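Local coordinates for oxetanocin-like protein (Pyrococcus furiosus, PDB 1XX7), which probably hydrolyses 2'-deoxyribonucleoside 5'-phosphates to the deoxyribonucleoside and phosphate, as a metal-dependent HD-domain phosphatase, at residues 42-47 / 133-138. Residues are numbered along the deposited sequence; the frame is centred on the assembly and turned at random.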
ATOM      1  N   SER A  42     -14.513  13.649   0.211  1.00 14.96           N
ATOM      2  CA  SER A  42     -15.912  14.042   0.243  1.00 18.95           C
ATOM      3  C   SER A  42     -16.569  13.940   1.601  1.00 20.13           C
ATOM      4  O   SER A  42     -17.457  14.765   1.925  1.00 19.82           O
ATOM      5  CB  SER A  42     -16.735  13.215  -0.744  1.00 18.22           C
ATOM      6  OG  SER A  42     -16.346  13.470  -2.058  1.00 22.67           O
ATOM      7  N   TYR A  43     -16.152  12.947   2.379  1.00 18.76           N
ATOM      8  CA  TYR A  43     -16.509  12.871   3.785  1.00 17.19           C
ATOM      9  C   TYR A  43     -16.140  14.133   4.568  1.00 20.23           C
ATOM     10  O   TYR A  43     -16.991  14.691   5.314  1.00 16.40           O
ATOM     11  CB  TYR A  43     -15.870  11.674   4.508  1.00 17.34           C
ATOM     12  CG  TYR A  43     -16.152  11.822   5.964  1.00 15.53           C
ATOM     13  CD1 TYR A  43     -17.455  11.632   6.447  1.00 18.39           C
ATOM     14  CD2 TYR A  43     -15.212  12.279   6.820  1.00 12.34           C
ATOM     15  CE1 TYR A  43     -17.766  11.851   7.772  1.00 17.04           C
ATOM     16  CE2 TYR A  43     -15.516  12.509   8.174  1.00 12.97           C
ATOM     17  CZ  TYR A  43     -16.810  12.284   8.620  1.00 16.90           C
ATOM     18  OH  TYR A  43     -17.164  12.512   9.914  1.00 18.23           O
ATOM     19  N   ARG A  44     -14.869  14.549   4.490  1.00 19.79           N
ATOM     20  CA  ARG A  44     -14.435  15.723   5.286  1.00 16.96           C
ATOM     21  C   ARG A  44     -14.993  17.038   4.740  1.00 17.48           C
ATOM     22  O   ARG A  44     -15.208  17.996   5.511  1.00 21.49           O
ATOM     23  CB  ARG A  44     -12.925  15.818   5.495  1.00 15.03           C
ATOM     24  CG  ARG A  44     -12.602  16.683   6.699  1.00 15.08           C
ATOM     25  CD  ARG A  44     -11.201  16.593   7.189  1.00 13.34           C
ATOM     26  NE  ARG A  44     -10.268  17.110   6.206  1.00 16.30           N
ATOM     27  CZ  ARG A  44      -8.956  17.210   6.385  1.00 14.82           C
ATOM     28  NH1 ARG A  44      -8.409  16.924   7.557  1.00 17.65           N
ATOM     29  NH2 ARG A  44      -8.204  17.659   5.398  1.00 20.05           N
ATOM     30  N   VAL A  45     -15.250  17.087   3.442  1.00 15.28           N
ATOM     31  CA  VAL A  45     -15.960  18.243   2.846  1.00 20.20           C
ATOM     32  C   VAL A  45     -17.386  18.406   3.501  1.00 21.05           C
ATOM     33  O   VAL A  45     -17.769  19.526   3.871  1.00 19.25           O
ATOM     34  CB  VAL A  45     -16.065  18.144   1.284  1.00 17.09           C
ATOM     35  CG1 VAL A  45     -16.978  19.228   0.707  1.00 20.77           C
ATOM     36  CG2 VAL A  45     -14.698  18.261   0.660  1.00 21.01           C
ATOM     37  N   ALA A  46     -18.131  17.286   3.616  1.00 17.76           N
ATOM     38  CA  ALA A  46     -19.419  17.253   4.297  1.00 19.10           C
ATOM     39  C   ALA A  46     -19.258  17.687   5.732  1.00 21.36           C
ATOM     40  O   ALA A  46     -19.997  18.589   6.199  1.00 17.11           O
ATOM     41  CB  ALA A  46     -20.059  15.871   4.224  1.00 18.07           C
ATOM     42  N   PHE A  47     -18.247  17.109   6.415  1.00 20.55           N
ATOM     43  CA  PHE A  47     -17.930  17.527   7.770  1.00 18.69           C
ATOM     44  C   PHE A  47     -17.634  19.035   7.910  1.00 19.06           C
ATOM     45  O   PHE A  47     -18.083  19.680   8.863  1.00 21.02           O
ATOM     46  CB  PHE A  47     -16.788  16.699   8.384  1.00 19.67           C
ATOM     47  CG  PHE A  47     -16.436  17.119   9.766  1.00 23.21           C
ATOM     48  CD1 PHE A  47     -17.173  16.694  10.833  1.00 26.69           C
ATOM     49  CD2 PHE A  47     -15.403  18.009  10.003  1.00 22.28           C
ATOM     50  CE1 PHE A  47     -16.853  17.131  12.142  1.00 26.30           C
ATOM     51  CE2 PHE A  47     -15.094  18.414  11.289  1.00 25.45           C
ATOM     52  CZ  PHE A  47     -15.816  17.958  12.358  1.00 20.99           C
ATOM     53  N   LYS A 133     -12.131  23.368  -0.849  1.00 25.09           N
ATOM     54  CA  LYS A 133     -10.810  23.962  -0.876  1.00 22.62           C
ATOM     55  C   LYS A 133     -10.112  23.873   0.444  1.00 21.36           C
ATOM     56  O   LYS A 133      -8.909  23.650   0.488  1.00 22.89           O
ATOM     57  CB  LYS A 133     -10.917  25.410  -1.362  1.00 28.52           C
ATOM     58  CG  LYS A 133     -11.240  25.458  -2.875  1.00 29.43           C
ATOM     59  CD  LYS A 133     -11.774  26.799  -3.318  1.00 35.18           C
ATOM     60  CE  LYS A 133     -12.026  26.824  -4.834  1.00 35.55           C
ATOM     61  NZ  LYS A 133     -10.906  26.124  -5.572  1.00 38.14           N
ATOM     62  N   LEU A 134     -10.854  24.039   1.535  1.00 19.47           N
ATOM     63  CA  LEU A 134     -10.274  23.877   2.880  1.00 20.68           C
ATOM     64  C   LEU A 134      -9.825  22.449   3.180  1.00 18.81           C
ATOM     65  O   LEU A 134      -8.790  22.259   3.772  1.00 18.16           O
ATOM     66  CB  LEU A 134     -11.238  24.354   3.948  1.00 23.41           C
ATOM     67  CG  LEU A 134     -11.485  25.873   3.930  1.00 25.05           C
ATOM     68  CD1 LEU A 134     -12.362  26.233   5.104  1.00 28.79           C
ATOM     69  CD2 LEU A 134     -10.204  26.674   3.950  1.00 27.78           C
ATOM     70  N   ASP A 135     -10.620  21.455   2.791  1.00 19.05           N
ATOM     71  CA  ASP A 135     -10.212  20.080   2.937  1.00 20.05           C
ATOM     72  C   ASP A 135      -8.852  19.836   2.211  1.00 15.88           C
ATOM     73  O   ASP A 135      -7.944  19.257   2.786  1.00 17.78           O
ATOM     74  CB  ASP A 135     -11.252  19.137   2.361  1.00 19.98           C
ATOM     75  CG  ASP A 135     -10.757  17.717   2.307  1.00 20.96           C
ATOM     76  OD1 ASP A 135     -10.558  17.092   3.384  1.00 20.41           O
ATOM     77  OD2 ASP A 135     -10.536  17.242   1.186  1.00 20.04           O
ATOM     78  N   MET A 136      -8.749  20.312   0.974  1.00 15.98           N
ATOM     79  CA  MET A 136      -7.536  20.195   0.136  1.00 18.58           C
ATOM     80  C   MET A 136      -6.291  20.837   0.719  1.00 16.58           C
ATOM     81  O   MET A 136      -5.245  20.246   0.708  1.00 18.85           O
ATOM     82  CB  MET A 136      -7.775  20.760  -1.261  1.00 18.48           C
ATOM     83  CG  MET A 136      -6.700  20.326  -2.235  1.00 26.10           C
ATOM     84  SD  MET A 136      -6.924  20.897  -3.955  1.00 32.51           S
ATOM     85  CE  MET A 136      -6.369  22.611  -3.636  1.00 35.88           C
ATOM     86  N   ILE A 137      -6.429  22.048   1.238  1.00 18.86           N
ATOM     87  CA  ILE A 137      -5.318  22.806   1.714  1.00 19.17           C
ATOM     88  C   ILE A 137      -4.841  22.216   3.005  1.00 20.27           C
ATOM     89  O   ILE A 137      -3.626  22.140   3.254  1.00 21.28           O
ATOM     90  CB  ILE A 137      -5.685  24.315   1.971  1.00 23.31           C
ATOM     91  CG1 ILE A 137      -6.152  25.001   0.691  1.00 24.81           C
ATOM     92  CG2 ILE A 137      -4.464  25.084   2.506  1.00 23.84           C
ATOM     93  CD1 ILE A 137      -6.803  26.332   0.984  1.00 26.24           C
ATOM     94  N   ILE A 138      -5.785  21.823   3.843  1.00 17.51           N
ATOM     95  CA  ILE A 138      -5.447  21.204   5.108  1.00 19.13           C
ATOM     96  C   ILE A 138      -4.840  19.816   4.878  1.00 14.40           C
ATOM     97  O   ILE A 138      -3.908  19.451   5.574  1.00 16.54           O
ATOM     98  CB  ILE A 138      -6.655  21.143   6.076  1.00 21.72           C
ATOM     99  CG1 ILE A 138      -7.083  22.549   6.498  1.00 22.80           C
ATOM    100  CG2 ILE A 138      -6.292  20.354   7.332  1.00 20.49           C
ATOM    101  CD1 ILE A 138      -8.511  22.624   7.183  1.00 22.85           C
TER
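Arg44 reaches from helix 38-58 to Asp135 OD1 on helix 123-145, and its chain curls round that one oxygen. Arg44 CB starts 3.4 Å from Asp135 OD1, and CG and CD keep OD1 in van der Waals range. The bend at chi3 (65°) then brings Arg44 NE to 2.8 Å from Asp135 OD1 in a salt bridge, meeting the anti lone pair with guanidinium and carboxylate planes 78° apart. NH2 adds a weak bond to OD1 and another, in the guanidinium plane, from Arg44 NH2 to Asp135 O (3.1 Å). The CG2 methyl of Ile138 packs obliquely 3.8 Å from Arg44 NH2 without competing for its N-H groups. NH1 forms a salt bridge with Glu142 and a hydrogen bond with Ile13 O of the second subunit. A leucine in place of Arg44 would probably leave the buried OD1 without this salt bridge and Glu142 without its arginine partner. OD1 also pairs with Lys20 NZ of the second subunit. Asp135, a second-shell acid, is hydrogen-bonded through OD2 to ND1 of the nickel ligand His41 and so probably orients the imidazole. Val45, short enough to fit beside the metal site, sets CG2 3.9 Å from Asp135 CB. The segment axes cross at 121°, with the nickel site beside Val45 and helix 10-18 of the second subunit beside Arg44 and Ile138.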